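Local coordinates for protein alpha-14 giardin (Giardia lamblia, PDB 3CHJ) that binds calcium and, as a member of the annexin family, may link the phospholipid bilayer to the underlying axoneme in a calcium-regulated way, at residues 171-176 with 206-211; 199-204 with 235-240; 216-221 with 247-252; 187-192 with 222-227; 139-144 with 148-153. All coordinates share one frame; numbering follows the deposited sequence.

Contact 1 (171-176 with 206-211). With CA (calcium ion), chain B.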
# COMPACT_ATOMS: atom_id res chain seq x y z
N LEU A 171 12.37 -24.67 -9.89
CA LEU A 171 13.13 -23.52 -10.38
C LEU A 171 13.41 -22.46 -9.30
O LEU A 171 14.54 -21.96 -9.20
CB LEU A 171 12.40 -22.89 -11.58
CG LEU A 171 12.44 -23.76 -12.85
CD1 LEU A 171 11.45 -23.22 -13.86
CD2 LEU A 171 13.85 -23.81 -13.43
N VAL A 172 12.39 -22.16 -8.49
CA VAL A 172 12.60 -21.17 -7.44
C VAL A 172 13.51 -21.68 -6.30
O VAL A 172 14.30 -20.92 -5.75
CB VAL A 172 11.30 -20.52 -6.93
CG1 VAL A 172 10.55 -21.37 -5.88
CG2 VAL A 172 11.63 -19.11 -6.38
N ARG A 173 13.40 -22.97 -5.99
CA ARG A 173 14.34 -23.58 -5.06
C ARG A 173 15.78 -23.47 -5.57
O ARG A 173 16.69 -23.12 -4.81
CB ARG A 173 13.98 -25.03 -4.77
CG ARG A 173 15.00 -25.74 -3.90
CD ARG A 173 14.99 -25.20 -2.47
NE ARG A 173 15.68 -26.11 -1.54
CZ ARG A 173 15.58 -26.05 -0.21
NH1 ARG A 173 14.85 -25.12 0.37
NH2 ARG A 173 16.22 -26.94 0.54
N LYS A 174 15.99 -23.78 -6.85
CA LYS A 174 17.31 -23.63 -7.46
C LYS A 174 17.84 -22.20 -7.30
O LYS A 174 18.97 -21.98 -6.88
CB LYS A 174 17.24 -24.05 -8.94
CG LYS A 174 18.57 -24.06 -9.69
CD LYS A 174 18.89 -22.71 -10.31
CE LYS A 174 20.34 -22.63 -10.78
NZ LYS A 174 20.65 -21.31 -11.43
N ALA A 175 16.97 -21.23 -7.59
CA ALA A 175 17.33 -19.83 -7.46
C ALA A 175 17.68 -19.45 -6.01
O ALA A 175 18.63 -18.72 -5.76
CB ALA A 175 16.19 -18.96 -7.99
N ILE A 176 16.90 -19.96 -5.06
CA ILE A 176 17.13 -19.68 -3.65
C ILE A 176 18.47 -20.26 -3.17
O ILE A 176 19.16 -19.68 -2.34
CB ILE A 176 15.94 -20.19 -2.82
CG1 ILE A 176 14.74 -19.25 -3.02
CG2 ILE A 176 16.32 -20.34 -1.34
CD1 ILE A 176 13.40 -19.80 -2.50
N LYS A 206 2.77 -23.02 0.17
CA LYS A 206 2.54 -24.23 0.97
C LYS A 206 3.28 -25.45 0.40
O LYS A 206 3.83 -26.26 1.15
CB LYS A 206 1.05 -24.52 1.10
CG LYS A 206 0.28 -23.42 1.82
CD LYS A 206 -1.23 -23.68 1.79
CE LYS A 206 -2.00 -22.50 2.35
NZ LYS A 206 -1.87 -22.44 3.82
N MET A 207 3.31 -25.55 -0.93
CA MET A 207 4.08 -26.60 -1.61
C MET A 207 5.56 -26.56 -1.29
O MET A 207 6.21 -27.60 -1.20
CB MET A 207 3.88 -26.53 -3.13
CG MET A 207 2.48 -26.92 -3.59
SD MET A 207 2.20 -26.54 -5.33
CE MET A 207 3.46 -27.50 -6.18
N TYR A 208 6.11 -25.35 -1.15
CA TYR A 208 7.52 -25.18 -0.88
C TYR A 208 7.83 -25.74 0.51
O TYR A 208 8.76 -26.54 0.67
CB TYR A 208 7.88 -23.67 -1.00
CG TYR A 208 9.36 -23.39 -0.87
CD1 TYR A 208 10.18 -23.27 -1.99
CD2 TYR A 208 9.95 -23.26 0.39
CE1 TYR A 208 11.55 -23.00 -1.87
CE2 TYR A 208 11.29 -23.00 0.53
CZ TYR A 208 12.11 -22.89 -0.60
OH TYR A 208 13.45 -22.62 -0.46
N SER A 209 7.03 -25.36 1.50
CA SER A 209 7.17 -25.90 2.85
C SER A 209 6.99 -27.42 2.84
O SER A 209 7.72 -28.14 3.52
CB SER A 209 6.17 -25.24 3.79
OG SER A 209 6.49 -25.57 5.14
N ALA A 210 6.04 -27.90 2.04
CA ALA A 210 5.71 -29.34 1.98
C ALA A 210 6.86 -30.15 1.40
O ALA A 210 7.17 -31.24 1.90
CB ALA A 210 4.45 -29.55 1.18
N LYS A 211 7.50 -29.60 0.37
CA LYS A 211 8.53 -30.32 -0.37
C LYS A 211 9.92 -30.22 0.27
O LYS A 211 10.70 -31.17 0.18
CB LYS A 211 8.58 -29.84 -1.83
CG LYS A 211 9.52 -30.66 -2.73
CD LYS A 211 9.51 -30.13 -4.16
CE LYS A 211 10.47 -30.91 -5.05
NZ LYS A 211 9.95 -32.30 -5.32
CA CA B . 20.15 -17.26 -6.57
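The helix of 171-176 passes that of 206-211 at a signed crossing angle of -71°, with segment axes 11.8 Å apart and the CA atoms of Arg173 and Tyr208, the nearest pair, separated by 8.2 Å. That wide spacing belongs to a steep helix crossing in the all-helical annexin fold, and a single aromatic side chain bridges it. Tyr208 spans the gap and contributes about three fifths of the surface buried between the segments. On its way the ring meets CG1 of Val172, 4.3 Å from Tyr208 CD1. Farther out, CD1 of Ile176, coming from the opposite direction, lies 3.7 Å from Tyr208 CE1. Both methyls approach the ring obliquely.

The polar end is organised by Arg173, whose chain bends at chi2 (69°) and crosses the tyrosine at about a right angle. This bend leaves the aliphatic part close to the phenol, with Arg173 CD 3.6 Å from Tyr208 OH. The guanidinium has a stronger partner in Asp215, while its NE pairs with Glu177. Tyr208 is therefore one of several contacts that fix its rotation. Ala175 takes no part in the packing against 206-211, but its carbonyl oxygen binds the calcium ion. At the phenol, Arg173 NH1 donates to Tyr208 OH over 3.0 Å with an N-H...O angle of 153°, the oxygen lying at the guanidinium edge and in its plane.

Contact 2 (199-204 with 235-240)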
# COMPACT_ATOMS: atom_id res chain seq x y z
N ALA A 199 -4.30 -17.30 -5.44
CA ALA A 199 -4.55 -18.71 -5.11
C ALA A 199 -3.36 -19.58 -5.45
O ALA A 199 -2.93 -20.43 -4.64
CB ALA A 199 -5.80 -19.21 -5.85
N ASP A 200 -2.79 -19.37 -6.64
CA ASP A 200 -1.59 -20.13 -7.05
C ASP A 200 -0.36 -19.80 -6.20
O ASP A 200 0.45 -20.69 -5.92
CB ASP A 200 -1.29 -19.95 -8.53
CG ASP A 200 -2.31 -20.63 -9.42
OD1 ASP A 200 -3.04 -21.51 -8.89
OD2 ASP A 200 -2.37 -20.30 -10.62
N PHE A 201 -0.20 -18.54 -5.83
CA PHE A 201 0.94 -18.16 -5.00
C PHE A 201 0.83 -18.79 -3.60
O PHE A 201 1.84 -19.28 -3.05
CB PHE A 201 1.10 -16.63 -4.91
CG PHE A 201 2.39 -16.23 -4.30
CD1 PHE A 201 3.54 -16.15 -5.07
CD2 PHE A 201 2.47 -16.01 -2.92
CE1 PHE A 201 4.77 -15.79 -4.49
CE2 PHE A 201 3.69 -15.67 -2.33
CZ PHE A 201 4.84 -15.56 -3.12
N ARG A 202 -0.38 -18.77 -3.05
CA ARG A 202 -0.61 -19.41 -1.75
C ARG A 202 -0.30 -20.90 -1.84
O ARG A 202 0.39 -21.44 -0.98
CB ARG A 202 -2.02 -19.15 -1.24
CG ARG A 202 -2.21 -17.71 -0.75
CD ARG A 202 -3.63 -17.40 -0.33
NE ARG A 202 -4.14 -18.38 0.65
CZ ARG A 202 -3.85 -18.38 1.95
NH1 ARG A 202 -3.03 -17.46 2.47
NH2 ARG A 202 -4.37 -19.31 2.74
N GLN A 203 -0.73 -21.53 -2.93
CA GLN A 203 -0.46 -22.95 -3.14
C GLN A 203 1.05 -23.19 -3.21
O GLN A 203 1.58 -24.07 -2.52
CB GLN A 203 -1.18 -23.47 -4.39
CG GLN A 203 -1.10 -24.96 -4.61
CD GLN A 203 -1.85 -25.41 -5.85
OE1 GLN A 203 -2.79 -24.75 -6.31
NE2 GLN A 203 -1.42 -26.53 -6.42
N LEU A 204 1.75 -22.39 -4.03
CA LEU A 204 3.20 -22.52 -4.16
C LEU A 204 3.93 -22.36 -2.81
O LEU A 204 4.87 -23.09 -2.50
CB LEU A 204 3.74 -21.50 -5.18
CG LEU A 204 5.22 -21.70 -5.55
CD1 LEU A 204 5.41 -22.90 -6.51
CD2 LEU A 204 5.79 -20.40 -6.14
N LEU A 235 7.35 -7.79 0.07
CA LEU A 235 6.05 -7.13 0.01
C LEU A 235 5.11 -7.87 -0.95
O LEU A 235 3.96 -8.11 -0.59
CB LEU A 235 6.22 -5.65 -0.37
CG LEU A 235 4.90 -4.88 -0.40
CD1 LEU A 235 4.27 -4.82 0.98
CD2 LEU A 235 5.11 -3.48 -0.99
N ALA A 236 5.62 -8.26 -2.12
CA ALA A 236 4.84 -9.02 -3.11
C ALA A 236 4.44 -10.36 -2.51
O ALA A 236 3.29 -10.79 -2.64
CB ALA A 236 5.61 -9.22 -4.40
N HIS A 237 5.39 -11.03 -1.87
CA HIS A 237 5.08 -12.28 -1.17
C HIS A 237 3.89 -12.11 -0.22
O HIS A 237 2.90 -12.85 -0.28
CB HIS A 237 6.27 -12.82 -0.36
CG HIS A 237 5.92 -14.01 0.48
ND1 HIS A 237 5.25 -13.89 1.68
CD2 HIS A 237 6.08 -15.33 0.26
CE1 HIS A 237 5.02 -15.10 2.17
NE2 HIS A 237 5.53 -15.99 1.34
N ASP A 238 3.99 -11.12 0.66
CA ASP A 238 3.00 -10.92 1.69
C ASP A 238 1.65 -10.49 1.10
O ASP A 238 0.60 -10.94 1.56
CB ASP A 238 3.52 -9.88 2.67
CG ASP A 238 4.65 -10.41 3.54
OD1 ASP A 238 5.02 -11.62 3.43
OD2 ASP A 238 5.18 -9.64 4.35
N PHE A 239 1.68 -9.62 0.09
CA PHE A 239 0.43 -9.19 -0.53
C PHE A 239 -0.33 -10.35 -1.15
O PHE A 239 -1.53 -10.49 -0.97
CB PHE A 239 0.65 -8.09 -1.57
CG PHE A 239 -0.59 -7.77 -2.36
CD1 PHE A 239 -1.65 -7.10 -1.75
CD2 PHE A 239 -0.70 -8.16 -3.69
CE1 PHE A 239 -2.84 -6.81 -2.49
CE2 PHE A 239 -1.87 -7.87 -4.44
CZ PHE A 239 -2.92 -7.19 -3.81
N LEU A 240 0.39 -11.19 -1.86
CA LEU A 240 -0.25 -12.34 -2.51
C LEU A 240 -0.73 -13.32 -1.44
O LEU A 240 -1.85 -13.82 -1.53
CB LEU A 240 0.72 -12.99 -3.49
CG LEU A 240 1.04 -12.10 -4.71
CD1 LEU A 240 2.24 -12.65 -5.49
CD2 LEU A 240 -0.20 -11.94 -5.61
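Phe201 and Leu240 form the tight part of this crossing, where the axes of helices 199-204 and 235-240 approach to 9.8 Å at a signed angle of -107°. Leu240 lies against one face of the Phe201 ring: its CD1 is 4.0 Å from the ring centroid and makes a CH-pi contact, while its CB reaches Phe201 CD2 at 3.5 Å. The far end of the phenylalanine points its edge toward the face of His237 in an offset edge-to-face pair, with planes 78° apart and Phe201 CE2 3.5 Å from His237 CD2. Packing is looser at partly exposed Arg202, where CG merely passes Leu240 O at 4.0 Å and the guanidinium turns to Tyr241. His237 ND1 donates to Asp238 OD1 over 2.9 Å, meeting the carboxylate on its anti side, and NE2 is hydrogen-bonded to His205. With both ring nitrogens engaged, the imidazole is fixed in rotation, and the carboxylate, shared with Arg218, may polarise it modestly.

Contact 3 (216-221 with 247-252)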
# COMPACT_ATOMS: atom_id res chain seq x y z
N SER A 216 11.02 -22.09 4.37
CA SER A 216 10.08 -21.01 4.04
C SER A 216 10.45 -20.28 2.75
O SER A 216 11.61 -19.90 2.57
CB SER A 216 10.04 -19.99 5.18
OG SER A 216 9.59 -18.73 4.72
N LEU A 217 9.46 -20.08 1.87
CA LEU A 217 9.68 -19.36 0.61
C LEU A 217 10.10 -17.92 0.90
O LEU A 217 11.04 -17.42 0.28
CB LEU A 217 8.43 -19.42 -0.26
CG LEU A 217 8.38 -18.60 -1.55
CD1 LEU A 217 9.53 -19.00 -2.47
CD2 LEU A 217 7.02 -18.81 -2.23
N ARG A 218 9.43 -17.28 1.86
CA ARG A 218 9.81 -15.91 2.23
C ARG A 218 11.23 -15.83 2.80
O ARG A 218 11.93 -14.86 2.54
CB ARG A 218 8.81 -15.30 3.20
CG ARG A 218 8.88 -13.75 3.24
CD ARG A 218 7.94 -13.32 4.30
NE ARG A 218 7.62 -11.89 4.38
CZ ARG A 218 8.33 -10.99 5.04
NH1 ARG A 218 9.49 -11.32 5.62
NH2 ARG A 218 7.89 -9.73 5.10
N ALA A 219 11.64 -16.83 3.58
CA ALA A 219 13.03 -16.88 4.04
C ALA A 219 14.02 -16.97 2.87
O ALA A 219 15.10 -16.39 2.93
CB ALA A 219 13.21 -18.05 5.02
N GLY A 220 13.62 -17.69 1.81
CA GLY A 220 14.40 -17.78 0.58
C GLY A 220 14.53 -16.44 -0.12
O GLY A 220 15.58 -16.11 -0.66
N VAL A 221 13.47 -15.64 -0.08
CA VAL A 221 13.51 -14.27 -0.62
C VAL A 221 14.56 -13.46 0.12
O VAL A 221 15.36 -12.75 -0.49
CB VAL A 221 12.13 -13.59 -0.54
CG1 VAL A 221 12.27 -12.07 -0.72
CG2 VAL A 221 11.19 -14.18 -1.59
N ALA A 247 0.39 -5.26 4.96
CA ALA A 247 0.18 -3.96 5.59
C ALA A 247 1.03 -3.88 6.86
O ALA A 247 1.68 -2.88 7.12
CB ALA A 247 -1.29 -3.77 5.91
N ALA A 248 1.00 -4.94 7.69
CA ALA A 248 1.81 -4.96 8.91
C ALA A 248 3.30 -4.82 8.62
O ALA A 248 4.00 -4.09 9.31
CB ALA A 248 1.54 -6.22 9.73
N PHE A 249 3.76 -5.52 7.59
CA PHE A 249 5.15 -5.44 7.17
C PHE A 249 5.51 -4.03 6.75
O PHE A 249 6.50 -3.48 7.23
CB PHE A 249 5.39 -6.43 6.01
CG PHE A 249 6.75 -6.30 5.35
CD1 PHE A 249 7.92 -6.45 6.08
CD2 PHE A 249 6.84 -6.03 3.98
CE1 PHE A 249 9.18 -6.33 5.46
CE2 PHE A 249 8.11 -5.91 3.34
CZ PHE A 249 9.26 -6.05 4.09
N SER A 250 4.71 -3.44 5.86
CA SER A 250 5.04 -2.08 5.38
C SER A 250 5.01 -1.06 6.52
O SER A 250 5.85 -0.14 6.58
CB SER A 250 4.09 -1.64 4.27
OG SER A 250 4.17 -2.50 3.14
N MET A 251 4.06 -1.23 7.43
CA MET A 251 3.96 -0.33 8.59
C MET A 251 5.18 -0.51 9.49
O MET A 251 5.74 0.47 9.97
CB MET A 251 2.66 -0.54 9.36
CG MET A 251 1.40 -0.08 8.60
SD MET A 251 1.33 1.70 8.22
CE MET A 251 1.07 2.38 9.88
N ASN A 252 5.62 -1.75 9.71
CA ASN A 252 6.82 -1.98 10.53
C ASN A 252 8.05 -1.29 9.95
O ASN A 252 8.83 -0.64 10.67
CB ASN A 252 7.07 -3.48 10.73
CG ASN A 252 8.27 -3.74 11.64
OD1 ASN A 252 8.22 -3.54 12.86
ND2 ASN A 252 9.36 -4.19 11.04
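Arg218 reaches from the first turn of its helix to Phe249, although the backbones stay far apart: the CA atoms of this pair, the nearest across the two segments, are 12.5 Å from each other. Along 247-252 the helix first presents Ala247, which packs on Cys279 and Trp311 on a side facing away from the arginine.

Phe249, two positions on, carries the whole contact from this side. Its CG is anti to the backbone N (chi1 171°), and the ring offers a face to the incoming guanidinium. Arg218 is extended from CG to NE and brings NH2 in over that face, 3.4 Å from Phe249 CD1 and displaced toward the rim. Arg218 CZ stands 4.8 Å from the ring centroid, only 16° off the ring normal, which places the charge over the face, a cation-pi contact. The guanidinium plane is nearly perpendicular to the ring, at 87°, which means its edge and not its flat face meets the aromatic. Salt bridges from NE to Asp238 and from NH1 to Glu222 probably help to hold it there.

Past Phe249, Ser250 OG is hydrogen-bonded to Tyr231 OH, Met251 packs on Leu265 and Ile268, and Asn252 leans on Tyr283 and Tyr287. On the arginine's own helix, Ser216 OG caps the N-terminus by accepting from Ala219 N at 3.0 Å. Two features thus combine within the all-helical annexin fold: a serine N-cap on the arginine's helix, and an edge-on cation-pi contact linking helices 217-224 and 243-254.

Contact 4 (187-192 with 222-227). With CA (calcium ion), chain B.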
# COMPACT_ATOMS: atom_id res chain seq x y z
N SER A 187 14.07 -14.69 -14.83
CA SER A 187 12.76 -15.07 -15.32
C SER A 187 11.90 -15.82 -14.30
O SER A 187 10.70 -15.59 -14.24
CB SER A 187 12.88 -15.85 -16.64
OG SER A 187 13.53 -17.09 -16.42
N THR A 188 12.50 -16.71 -13.52
CA THR A 188 11.75 -17.46 -12.50
C THR A 188 11.14 -16.51 -11.46
O THR A 188 9.94 -16.60 -11.12
CB THR A 188 12.70 -18.44 -11.79
OG1 THR A 188 13.26 -19.33 -12.77
CG2 THR A 188 11.98 -19.23 -10.71
N TRP A 189 11.97 -15.61 -10.95
CA TRP A 189 11.49 -14.71 -9.91
C TRP A 189 10.38 -13.80 -10.41
O TRP A 189 9.40 -13.55 -9.71
CB TRP A 189 12.64 -13.87 -9.39
CG TRP A 189 13.60 -14.58 -8.45
CD1 TRP A 189 14.91 -14.86 -8.69
CD2 TRP A 189 13.32 -15.05 -7.13
NE1 TRP A 189 15.49 -15.46 -7.59
CE2 TRP A 189 14.52 -15.63 -6.63
CE3 TRP A 189 12.17 -15.07 -6.32
CZ2 TRP A 189 14.61 -16.19 -5.35
CZ3 TRP A 189 12.25 -15.64 -5.04
CH2 TRP A 189 13.46 -16.20 -4.57
N ILE A 190 10.56 -13.27 -11.62
CA ILE A 190 9.56 -12.35 -12.17
C ILE A 190 8.26 -13.06 -12.52
O ILE A 190 7.19 -12.59 -12.21
CB ILE A 190 10.13 -11.54 -13.37
CG1 ILE A 190 11.39 -10.77 -12.95
CG2 ILE A 190 9.06 -10.60 -13.94
CD1 ILE A 190 11.18 -9.76 -11.80
N ARG A 191 8.37 -14.23 -13.15
CA ARG A 191 7.18 -14.97 -13.52
C ARG A 191 6.32 -15.28 -12.29
O ARG A 191 5.12 -15.04 -12.28
CB ARG A 191 7.56 -16.26 -14.27
CG ARG A 191 6.35 -17.08 -14.65
CD ARG A 191 6.68 -18.30 -15.54
NE ARG A 191 7.54 -19.28 -14.88
CZ ARG A 191 8.85 -19.37 -15.07
NH1 ARG A 191 9.46 -18.54 -15.91
NH2 ARG A 191 9.55 -20.29 -14.43
N ILE A 192 6.96 -15.78 -11.22
CA ILE A 192 6.19 -16.15 -10.05
C ILE A 192 5.61 -14.91 -9.37
O ILE A 192 4.39 -14.82 -9.13
CB ILE A 192 7.05 -16.94 -9.06
CG1 ILE A 192 7.46 -18.30 -9.69
CG2 ILE A 192 6.27 -17.18 -7.77
CD1 ILE A 192 8.58 -19.01 -8.93
N GLU A 222 14.57 -13.61 1.46
CA GLU A 222 15.52 -12.89 2.29
C GLU A 222 16.94 -13.30 1.94
O GLU A 222 17.81 -12.44 1.84
CB GLU A 222 15.22 -13.12 3.78
CG GLU A 222 13.90 -12.50 4.24
CD GLU A 222 13.13 -13.30 5.31
OE1 GLU A 222 13.76 -13.91 6.23
OE2 GLU A 222 11.87 -13.29 5.24
N ASP A 223 17.17 -14.59 1.71
CA ASP A 223 18.50 -15.08 1.33
C ASP A 223 18.95 -14.44 0.02
O ASP A 223 20.10 -14.01 -0.11
CB ASP A 223 18.51 -16.61 1.14
CG ASP A 223 18.35 -17.37 2.44
OD1 ASP A 223 18.45 -16.76 3.52
OD2 ASP A 223 18.12 -18.59 2.36
N GLU A 224 18.02 -14.35 -0.93
CA GLU A 224 18.36 -14.02 -2.33
C GLU A 224 18.61 -12.54 -2.58
O GLU A 224 19.45 -12.18 -3.42
CB GLU A 224 17.26 -14.52 -3.27
CG GLU A 224 17.52 -14.27 -4.77
CD GLU A 224 18.50 -15.26 -5.41
OE1 GLU A 224 19.50 -15.66 -4.77
OE2 GLU A 224 18.29 -15.64 -6.58
N PHE A 225 17.85 -11.70 -1.90
CA PHE A 225 17.80 -10.29 -2.24
C PHE A 225 18.28 -9.42 -1.10
O PHE A 225 18.29 -9.84 0.05
CB PHE A 225 16.37 -9.90 -2.57
CG PHE A 225 15.80 -10.59 -3.79
CD1 PHE A 225 16.23 -10.23 -5.06
CD2 PHE A 225 14.85 -11.61 -3.67
CE1 PHE A 225 15.70 -10.86 -6.22
CE2 PHE A 225 14.32 -12.25 -4.81
CZ PHE A 225 14.76 -11.86 -6.09
N GLN A 226 18.65 -8.19 -1.45
CA GLN A 226 18.98 -7.17 -0.47
C GLN A 226 18.38 -5.83 -0.87
O GLN A 226 17.87 -5.67 -1.98
CB GLN A 226 20.51 -7.04 -0.29
CG GLN A 226 21.20 -6.40 -1.48
CD GLN A 226 22.69 -6.31 -1.25
OE1 GLN A 226 23.38 -7.33 -1.26
NE2 GLN A 226 23.18 -5.10 -0.99
N GLY A 227 18.43 -4.85 0.03
CA GLY A 227 17.97 -3.51 -0.30
C GLY A 227 16.51 -3.48 -0.74
O GLY A 227 15.68 -4.26 -0.23
CA CA B . 20.15 -17.26 -6.57
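Trp189 presents one face of its indole to the edge of Phe225, while its NE1 turns to Glu224, a ligand of the calcium ion. The bidentate carboxylate joins main-chain oxygens at and after the end of helix 162-177, reminiscent of the type II calcium sites of annexins. The aromatic pair is edge-to-face, with the indole five-membered ring and the Phe225 ring at 66° and their centroids 4.8 Å apart. Phe225 CZ comes to 3.7 Å from Trp189 CD2, and the neighbouring CE2 sits over the centre of the indole.

Glu224 is bent at chi2 (79°), which brings its carboxylate to the indole NE1. Its methylene CG touches Trp189 CZ2 at 3.5 Å and also covers a face of the Phe225 ring, so this methylene sits in the corner formed by the two rings. Ala175, Thr178, Gly180 and Glu185 supply the other protein ligands; Met144 packs on both aromatics. As a second-shell residue, Trp189 probably helps to position a first-shell ligand. Glu224 OE1 and OE2 each bind calcium at 2.5 Å, and OE2 also accepts from Trp189 NE1 on the anti side of the carboxylate, over 3.0 Å with an N-H...O angle of 152°.

Contact 5 (139-144 with 148-153)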
# COMPACT_ATOMS: atom_id res chain seq x y z
N CYS A 139 12.40 4.28 -13.53
CA CYS A 139 13.03 3.24 -12.71
C CYS A 139 14.05 2.39 -13.46
O CYS A 139 14.86 1.68 -12.85
CB CYS A 139 11.98 2.30 -12.14
SG CYS A 139 10.86 3.12 -11.01
N GLY A 140 13.98 2.40 -14.79
CA GLY A 140 14.75 1.49 -15.61
C GLY A 140 14.23 0.07 -15.51
O GLY A 140 13.11 -0.15 -15.02
N ASP A 141 15.02 -0.88 -15.98
CA ASP A 141 14.62 -2.28 -15.91
C ASP A 141 15.82 -3.16 -15.56
O ASP A 141 15.86 -4.32 -15.95
CB ASP A 141 13.94 -2.68 -17.23
CG ASP A 141 13.20 -4.01 -17.14
OD1 ASP A 141 12.20 -4.13 -16.39
OD2 ASP A 141 13.62 -4.94 -17.86
N LYS A 142 16.77 -2.60 -14.81
CA LYS A 142 17.99 -3.31 -14.40
C LYS A 142 17.79 -4.01 -13.04
O LYS A 142 18.08 -5.21 -12.90
CB LYS A 142 19.17 -2.33 -14.34
CG LYS A 142 20.46 -2.90 -13.74
CD LYS A 142 21.57 -1.85 -13.81
CE LYS A 142 22.84 -2.33 -13.12
NZ LYS A 142 23.73 -3.04 -14.07
N TYR A 143 17.32 -3.26 -12.05
CA TYR A 143 17.14 -3.81 -10.71
C TYR A 143 15.99 -4.79 -10.71
O TYR A 143 15.01 -4.60 -11.44
CB TYR A 143 16.89 -2.72 -9.67
CG TYR A 143 18.05 -1.77 -9.62
CD1 TYR A 143 17.94 -0.49 -10.14
CD2 TYR A 143 19.27 -2.21 -9.12
CE1 TYR A 143 19.02 0.37 -10.13
CE2 TYR A 143 20.37 -1.37 -9.12
CZ TYR A 143 20.23 -0.09 -9.62
OH TYR A 143 21.32 0.75 -9.61
N MET A 144 16.12 -5.83 -9.90
CA MET A 144 15.03 -6.81 -9.75
C MET A 144 13.71 -6.18 -9.29
O MET A 144 12.65 -6.55 -9.79
CB MET A 144 15.44 -7.97 -8.83
CG MET A 144 16.47 -8.89 -9.49
SD MET A 144 15.84 -9.74 -10.97
CE MET A 144 14.69 -10.91 -10.26
N LEU A 148 10.30 -6.23 -11.47
CA LEU A 148 9.08 -6.72 -10.84
C LEU A 148 7.94 -5.71 -11.01
O LEU A 148 6.85 -6.09 -11.47
CB LEU A 148 9.31 -7.07 -9.36
CG LEU A 148 8.07 -7.53 -8.61
CD1 LEU A 148 7.52 -8.83 -9.21
CD2 LEU A 148 8.42 -7.72 -7.16
N ILE A 149 8.15 -4.45 -10.63
CA ILE A 149 7.05 -3.48 -10.76
C ILE A 149 6.70 -3.18 -12.23
O ILE A 149 5.55 -2.93 -12.53
CB ILE A 149 7.23 -2.18 -9.95
CG1 ILE A 149 8.39 -1.33 -10.51
CG2 ILE A 149 7.39 -2.52 -8.47
CD1 ILE A 149 8.50 0.06 -9.83
N ASN A 150 7.69 -3.22 -13.14
CA ASN A 150 7.38 -3.06 -14.56
C ASN A 150 6.49 -4.21 -15.06
O ASN A 150 5.53 -3.99 -15.83
CB ASN A 150 8.66 -3.02 -15.41
CG ASN A 150 9.42 -1.72 -15.25
OD1 ASN A 150 8.84 -0.66 -14.95
ND2 ASN A 150 10.72 -1.79 -15.46
N ALA A 151 6.80 -5.43 -14.63
CA ALA A 151 6.00 -6.58 -15.05
C ALA A 151 4.57 -6.46 -14.52
O ALA A 151 3.58 -6.80 -15.19
CB ALA A 151 6.63 -7.87 -14.58
N VAL A 152 4.44 -6.03 -13.27
CA VAL A 152 3.13 -5.84 -12.69
C VAL A 152 2.37 -4.69 -13.36
O VAL A 152 1.17 -4.82 -13.66
CB VAL A 152 3.25 -5.61 -11.16
CG1 VAL A 152 1.94 -5.12 -10.56
CG2 VAL A 152 3.73 -6.89 -10.50
N ALA A 153 3.06 -3.59 -13.61
CA ALA A 153 2.42 -2.42 -14.21
C ALA A 153 1.80 -2.70 -15.57
O ALA A 153 0.79 -2.10 -15.90
CB ALA A 153 3.40 -1.23 -14.30
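Asn150 hydrogen-bonds to the loop at Gly140 and Asp141. Its ND2 donates twice: to Gly140 O over 2.9 Å, and to Asp141 OD1, also over 2.9 Å and straighter, with an N-H...O angle of 168°. Both acceptors lie in the amide plane, in clearly different directions from ND2, as expected if each takes its own N-H. Asp141 OD1 is approached on the anti side of the carboxylate, whose plane is tilted 30° from the amide. The aspartate carbon CG is anti to its backbone N (chi1 -167°), a setting that brings the carboxylate round to the asparagine.

The main-chain bond is of an ordinary kind: Leu148 N to Met144 O, 2.9 Å, belongs to the first turn of helix 144-154, for which Tyr143 is the N-cap residue. Backbone shape matters too: Gly140 is the first residue to leave helix 131-139, and it does so with positive phi.

Apolar contact is thinner. Cys139 SG rests 4.0 Å from Ile149 CD1, and both side chains also touch Leu104 of helix 101-108. Met144 instead reaches Trp189 and Phe233.

The chemistry implies a helix-to-helix connection in which one buried amide takes a large part: a single nitrogen grips a backbone carbonyl and a carboxylate, fixing the asparagine's rotation and tying the turn between helices 131-139 and 144-154 to the second of them.

Contacts 1 and 4, with centres 12 Å apart, meet at the calcium ion: Ala175 O of the first and Glu224 OE2 of the second are 3.2 Å apart and both bind it, and Ala175 CB lies 3.6 Å from Trp189 NE1. Contact 5 lies 12 Å from contact 4 between centres and touches it, with Met144 CE 3.7 Å from Trp189 CB; its Met144 side chain is about 9 Å from the calcium. Contacts 2 and 3, centres 11 Å apart, are joined by the salt bridge Asp238 OD1 to Arg218 NE at 2.8 Å. Helix 217-224 connects contact 3 to contact 4, and helix 198-211 serves contacts 1 and 2.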